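Ubiquitin-conjugating enzyme E2, putative (Trypanosoma cruzi, PDB 4DS2) probably acts as a ubiquitin-conjugating (E2) enzyme, taking part in the transfer of activated ubiquitin or a related modifier to target proteins. Local coordinates at residues N7-L21 with I41-L54. Residues are numbered along the deposited sequence; the frame is centred on the assembly and turned at random.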
loop_
_atom_site.group_PDB
_atom_site.type_symbol
_atom_site.label_atom_id
_atom_site.label_comp_id
_atom_site.label_asym_id
_atom_site.label_seq_id
_atom_site.Cartn_x
_atom_site.Cartn_y
_atom_site.Cartn_z
ATOM N N ASN A 7 -8.850 3.138 22.368
ATOM C CA ASN A 7 -7.466 3.685 22.228
ATOM C C ASN A 7 -6.612 3.244 23.409
ATOM O O ASN A 7 -6.548 3.921 24.448
ATOM C CB ASN A 7 -7.533 5.223 22.075
ATOM C CG ASN A 7 -6.187 5.876 21.734
ATOM O OD1 ASN A 7 -5.267 5.234 21.222
ATOM N ND2 ASN A 7 -6.091 7.174 21.982
ATOM N N ILE A 8 -5.953 2.104 23.205
ATOM C CA ILE A 8 -5.438 1.196 24.261
ATOM C C ILE A 8 -3.956 0.867 23.979
ATOM O O ILE A 8 -3.621 0.813 22.823
ATOM C CB ILE A 8 -6.337 -0.092 24.219
ATOM C CG1 ILE A 8 -7.623 0.126 25.020
ATOM C CG2 ILE A 8 -5.668 -1.381 24.669
ATOM C CD1 ILE A 8 -7.431 0.679 26.418
ATOM N N SER A 9 -3.072 0.636 24.970
ATOM C CA SER A 9 -1.658 0.198 24.654
ATOM C C SER A 9 -1.760 -1.110 23.842
ATOM O O SER A 9 -2.575 -1.968 24.198
ATOM C CB SER A 9 -0.748 0.008 25.919
ATOM O OG SER A 9 0.581 -0.506 25.646
ATOM N N ASN A 10 -1.021 -1.207 22.727
ATOM C CA ASN A 10 -0.789 -2.463 22.008
ATOM C C ASN A 10 0.736 -2.681 21.846
ATOM O O ASN A 10 1.388 -1.923 21.156
ATOM C CB ASN A 10 -1.485 -2.435 20.648
ATOM C CG ASN A 10 -1.531 -3.804 19.990
ATOM O OD1 ASN A 10 -0.497 -4.356 19.569
ATOM N ND2 ASN A 10 -2.729 -4.359 19.883
ATOM N N LYS A 11 1.297 -3.690 22.507
ATOM C CA LYS A 11 2.737 -3.913 22.493
ATOM C C LYS A 11 3.277 -3.974 21.051
ATOM O O LYS A 11 4.371 -3.420 20.752
ATOM C CB LYS A 11 3.090 -5.193 23.282
ATOM C CG LYS A 11 4.506 -5.210 23.869
ATOM C CD LYS A 11 5.579 -5.556 22.810
ATOM C CE LYS A 11 6.842 -4.677 22.808
ATOM N NZ LYS A 11 7.960 -5.327 22.031
ATOM N N ARG A 12 2.509 -4.596 20.154
ATOM C CA ARG A 12 2.960 -4.867 18.790
ATOM C C ARG A 12 2.743 -3.763 17.764
ATOM O O ARG A 12 3.469 -3.717 16.766
ATOM C CB ARG A 12 2.326 -6.148 18.280
ATOM C CG ARG A 12 3.010 -7.415 18.783
ATOM C CD ARG A 12 4.284 -7.705 17.997
ATOM N NE ARG A 12 3.957 -8.617 16.910
ATOM C CZ ARG A 12 3.841 -8.289 15.638
ATOM N NH1 ARG A 12 4.051 -7.060 15.230
ATOM N NH2 ARG A 12 3.530 -9.215 14.750
ATOM N N ILE A 13 1.753 -2.903 17.943
ATOM C CA ILE A 13 1.582 -1.786 17.040
ATOM C C ILE A 13 2.772 -0.820 17.237
ATOM O O ILE A 13 3.367 -0.325 16.247
ATOM C CB ILE A 13 0.264 -1.002 17.275
ATOM C CG1 ILE A 13 -0.984 -1.846 16.969
ATOM C CG2 ILE A 13 0.216 0.227 16.389
ATOM C CD1 ILE A 13 -2.289 -1.116 17.181
ATOM N N ILE A 14 3.064 -0.526 18.517
ATOM C CA ILE A 14 4.144 0.370 18.929
ATOM C C ILE A 14 5.500 -0.219 18.484
ATOM O O ILE A 14 6.305 0.479 17.826
ATOM C CB ILE A 14 4.103 0.594 20.465
ATOM C CG1 ILE A 14 2.872 1.430 20.852
ATOM C CG2 ILE A 14 5.372 1.257 20.957
ATOM C CD1 ILE A 14 2.334 1.242 22.256
ATOM N N LYS A 15 5.731 -1.510 18.796
ATOM C CA LYS A 15 6.957 -2.214 18.344
ATOM C C LYS A 15 7.130 -2.146 16.800
ATOM O O LYS A 15 8.229 -1.826 16.313
ATOM C CB LYS A 15 6.973 -3.665 18.826
ATOM C CG LYS A 15 8.288 -4.426 18.545
ATOM C CD LYS A 15 8.063 -5.772 17.808
ATOM C CE LYS A 15 9.328 -6.649 17.750
ATOM N NZ LYS A 15 9.206 -8.007 17.111
ATOM N N ASP A 16 6.053 -2.406 16.050
ATOM C CA ASP A 16 6.090 -2.277 14.574
ATOM C C ASP A 16 6.218 -0.869 14.012
ATOM O O ASP A 16 6.778 -0.720 12.928
ATOM C CB ASP A 16 4.882 -2.920 13.912
ATOM C CG ASP A 16 4.889 -4.427 14.034
ATOM O OD1 ASP A 16 5.742 -5.000 14.754
ATOM O OD2 ASP A 16 4.018 -5.060 13.413
ATOM N N LEU A 17 5.721 0.152 14.719
ATOM C CA LEU A 17 5.916 1.542 14.293
ATOM C C LEU A 17 7.397 1.922 14.483
ATOM O O LEU A 17 8.030 2.425 13.562
ATOM C CB LEU A 17 4.987 2.492 15.057
ATOM C CG LEU A 17 5.101 3.984 14.689
ATOM C CD1 LEU A 17 5.193 4.225 13.178
ATOM C CD2 LEU A 17 3.942 4.720 15.337
ATOM N N LYS A 18 7.945 1.649 15.671
ATOM C CA LYS A 18 9.378 1.856 15.941
ATOM C C LYS A 18 10.235 1.180 14.880
ATOM O O LYS A 18 11.276 1.711 14.479
ATOM C CB LYS A 18 9.754 1.305 17.315
ATOM C CG LYS A 18 9.071 2.003 18.472
ATOM C CD LYS A 18 9.465 1.420 19.837
ATOM C CE LYS A 18 8.726 2.071 21.014
ATOM N NZ LYS A 18 9.620 2.548 22.144
ATOM N N LEU A 19 9.802 0.002 14.425
ATOM C CA LEU A 19 10.590 -0.766 13.426
ATOM C C LEU A 19 10.484 -0.120 12.045
ATOM O O LEU A 19 11.488 -0.034 11.350
ATOM C CB LEU A 19 10.203 -2.256 13.372
ATOM C CG LEU A 19 11.091 -3.194 14.234
ATOM C CD1 LEU A 19 10.516 -4.602 14.337
ATOM C CD2 LEU A 19 12.527 -3.302 13.739
ATOM N N LEU A 20 9.283 0.352 11.674
ATOM C CA LEU A 20 9.106 1.065 10.403
ATOM C C LEU A 20 9.930 2.361 10.335
ATOM O O LEU A 20 10.544 2.650 9.325
ATOM C CB LEU A 20 7.642 1.394 10.166
ATOM C CG LEU A 20 7.351 2.120 8.845
ATOM C CD1 LEU A 20 7.816 1.329 7.637
ATOM C CD2 LEU A 20 5.851 2.386 8.740
ATOM N N LEU A 21 9.917 3.131 11.424
ATOM C CA LEU A 21 10.625 4.410 11.530
ATOM C C LEU A 21 12.121 4.232 11.409
ATOM O O LEU A 21 12.799 5.014 10.762
ATOM C CB LEU A 21 10.294 5.071 12.878
ATOM C CG LEU A 21 8.849 5.577 13.030
ATOM C CD1 LEU A 21 8.666 6.042 14.457
ATOM C CD2 LEU A 21 8.513 6.687 12.036
ATOM N N ILE A 41 8.941 4.474 1.011
ATOM C CA ILE A 41 8.132 5.175 2.011
ATOM C C ILE A 41 9.087 6.185 2.632
ATOM O O ILE A 41 10.132 5.793 3.143
ATOM C CB ILE A 41 7.594 4.227 3.125
ATOM C CG1 ILE A 41 6.977 2.940 2.541
ATOM C CG2 ILE A 41 6.555 4.941 3.992
ATOM C CD1 ILE A 41 6.630 1.833 3.546
ATOM N N PHE A 42 8.738 7.474 2.578
ATOM C CA PHE A 42 9.621 8.572 3.040
ATOM C C PHE A 42 9.049 9.509 4.149
ATOM O O PHE A 42 9.768 10.374 4.651
ATOM C CB PHE A 42 10.095 9.412 1.848
ATOM C CG PHE A 42 9.015 10.252 1.214
ATOM C CD1 PHE A 42 8.186 9.720 0.232
ATOM C CD2 PHE A 42 8.832 11.587 1.600
ATOM C CE1 PHE A 42 7.174 10.488 -0.345
ATOM C CE2 PHE A 42 7.833 12.363 1.024
ATOM C CZ PHE A 42 7.001 11.812 0.052
ATOM N N SER A 43 7.775 9.345 4.520
ATOM C CA SER A 43 7.209 10.003 5.692
ATOM C C SER A 43 6.179 9.105 6.361
ATOM O O SER A 43 5.367 8.478 5.702
ATOM C CB SER A 43 6.582 11.347 5.318
ATOM O OG SER A 43 5.563 11.702 6.233
ATOM N N VAL A 44 6.212 9.071 7.686
ATOM C CA VAL A 44 5.266 8.318 8.507
ATOM C C VAL A 44 4.789 9.220 9.636
ATOM O O VAL A 44 5.509 9.445 10.592
ATOM C CB VAL A 44 5.934 7.065 9.149
ATOM C CG1 VAL A 44 4.960 6.370 10.085
ATOM C CG2 VAL A 44 6.447 6.094 8.099
ATOM N N ASP A 45 3.595 9.773 9.518
ATOM C CA ASP A 45 2.960 10.517 10.628
ATOM C C ASP A 45 1.911 9.527 11.248
ATOM O O ASP A 45 1.587 8.511 10.619
ATOM C CB ASP A 45 2.373 11.874 10.110
ATOM C CG ASP A 45 3.505 12.934 9.650
ATOM O OD1 ASP A 45 4.605 13.050 10.243
ATOM O OD2 ASP A 45 3.298 13.683 8.674
ATOM N N THR A 46 1.417 9.769 12.465
ATOM C CA THR A 46 0.313 8.942 13.029
ATOM C C THR A 46 -0.835 9.833 13.494
ATOM O O THR A 46 -0.711 11.066 13.532
ATOM C CB THR A 46 0.705 8.142 14.277
ATOM O OG1 THR A 46 0.834 9.054 15.377
ATOM C CG2 THR A 46 1.988 7.367 14.126
ATOM N N ASP A 47 -1.939 9.202 13.871
ATOM C CA ASP A 47 -3.124 9.899 14.350
ATOM C C ASP A 47 -3.789 8.892 15.283
ATOM O O ASP A 47 -4.740 8.203 14.871
ATOM C CB ASP A 47 -4.033 10.219 13.163
ATOM C CG ASP A 47 -5.419 10.687 13.581
ATOM O OD1 ASP A 47 -5.632 11.031 14.755
ATOM O OD2 ASP A 47 -6.304 10.724 12.702
ATOM N N THR A 48 -3.288 8.786 16.529
ATOM C CA THR A 48 -3.559 7.624 17.374
ATOM C C THR A 48 -2.575 6.638 16.854
ATOM O O THR A 48 -2.125 6.800 15.727
ATOM C CB THR A 48 -5.006 7.149 17.177
ATOM O OG1 THR A 48 -5.876 8.022 17.914
ATOM C CG2 THR A 48 -5.201 5.823 17.631
ATOM N N ILE A 49 -2.181 5.643 17.655
ATOM C CA ILE A 49 -1.259 4.600 17.152
ATOM C C ILE A 49 -1.932 3.683 16.139
ATOM O O ILE A 49 -1.275 2.919 15.448
ATOM C CB ILE A 49 -0.623 3.758 18.274
ATOM C CG1 ILE A 49 -1.683 2.941 19.046
ATOM C CG2 ILE A 49 0.133 4.654 19.242
ATOM C CD1 ILE A 49 -1.133 1.907 20.000
ATOM N N TYR A 50 -3.246 3.814 16.044
ATOM C CA TYR A 50 -4.121 2.954 15.249
ATOM C C TYR A 50 -4.300 3.422 13.835
ATOM O O TYR A 50 -4.889 2.713 13.009
ATOM C CB TYR A 50 -5.498 2.856 15.919
ATOM C CG TYR A 50 -5.396 2.099 17.225
ATOM C CD1 TYR A 50 -5.437 0.702 17.244
ATOM C CD2 TYR A 50 -5.149 2.771 18.411
ATOM C CE1 TYR A 50 -5.302 0.013 18.424
ATOM C CE2 TYR A 50 -5.001 2.092 19.594
ATOM C CZ TYR A 50 -5.084 0.717 19.593
ATOM O OH TYR A 50 -4.967 0.064 20.775
ATOM N N ASN A 51 -3.730 4.579 13.537
ATOM C CA ASN A 51 -3.877 5.168 12.277
ATOM C C ASN A 51 -2.556 5.792 11.835
ATOM O O ASN A 51 -2.087 6.795 12.393
ATOM C CB ASN A 51 -4.985 6.159 12.399
ATOM C CG ASN A 51 -5.784 6.201 11.171
ATOM O OD1 ASN A 51 -5.252 6.474 10.076
ATOM N ND2 ASN A 51 -7.052 5.828 11.302
ATOM N N TRP A 52 -1.917 5.159 10.853
ATOM C CA TRP A 52 -0.657 5.669 10.341
ATOM C C TRP A 52 -0.888 6.223 8.982
ATOM O O TRP A 52 -1.324 5.517 8.122
ATOM C CB TRP A 52 0.394 4.585 10.219
ATOM C CG TRP A 52 0.672 3.716 11.424
ATOM C CD1 TRP A 52 0.146 3.798 12.714
ATOM C CD2 TRP A 52 1.633 2.619 11.472
ATOM N NE1 TRP A 52 0.684 2.836 13.520
ATOM C CE2 TRP A 52 1.595 2.099 12.831
ATOM C CE3 TRP A 52 2.502 2.042 10.549
ATOM C CZ2 TRP A 52 2.391 1.034 13.229
ATOM C CZ3 TRP A 52 3.302 0.968 10.955
ATOM C CH2 TRP A 52 3.246 0.483 12.276
ATOM N N ILE A 53 -0.608 7.507 8.803
ATOM C CA ILE A 53 -0.639 8.176 7.497
ATOM C C ILE A 53 0.786 8.146 6.926
ATOM O O ILE A 53 1.740 8.594 7.574
ATOM C CB ILE A 53 -1.123 9.645 7.617
ATOM C CG1 ILE A 53 -2.456 9.721 8.414
ATOM C CG2 ILE A 53 -1.255 10.283 6.218
ATOM C CD1 ILE A 53 -2.337 10.024 9.893
ATOM N N LEU A 54 0.929 7.586 5.734
ATOM C CA LEU A 54 2.219 7.486 5.048
ATOM C C LEU A 54 2.272 8.330 3.742
ATOM O O LEU A 54 1.242 8.558 3.102
ATOM C CB LEU A 54 2.501 6.032 4.673
ATOM C CG LEU A 54 2.488 4.880 5.681
ATOM C CD1 LEU A 54 2.940 3.632 4.917
ATOM C CD2 LEU A 54 3.387 5.123 6.875
HETATM O O HOH W 1 -2.992 6.093 20.433
#
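Leu-17 lies across the indole of Trp-52, an example of how an amphipathic helix packs on a strand pair with a large flat side chain at the centre. Its CD1 sits almost squarely over the six-membered ring, 4.0 Å from the centroid and 4° off the normal, a CH-pi contact. With CG of Leu-17 anti to the backbone N (chi1 -180°), its methyls reach the strands: CD1 meets CG1 of Val-44, and CD2 lies 3.5 Å from CG2 of Thr-46. One turn on, CD2 of Leu-20 lies between CZ3 of Trp-52 and CG2 of Val-44, while Leu-21 extends the apolar patch over Val-44.

Towards the helix start, Ile-13 splits its branches: CG2 lies against Ile-49, and CD1 touches CE1 of Tyr-50, the two side chains crossing at about a right angle. Trp-52 NE1 donates to Ile-49 O at 2.7 Å, tying the indole to the turn from Thr-48 to Asn-51. Farther out, Tyr-50 OH donates to Ile-8 O at 2.6 Å, and a water bridges Asn-7 OD1 and Ile-49 N. Asn-10 caps the helix, its OD1 accepting from Ile-13 N at 3.1 Å and more weakly from Arg-12 N; its ND2 bonds to Tyr-81 O.

As in the E2 fold, the N-terminal helix flanks the edge of the antiparallel sheet, roughly antiparallel to strand 41-46 (151°) and aligned with strand 51-54. Trp-52 also meets Val-75 of strand 70-76 and Ala-120 of helix 120-132, whose Ile-124 touches Leu-20, joining both helices to the sheet.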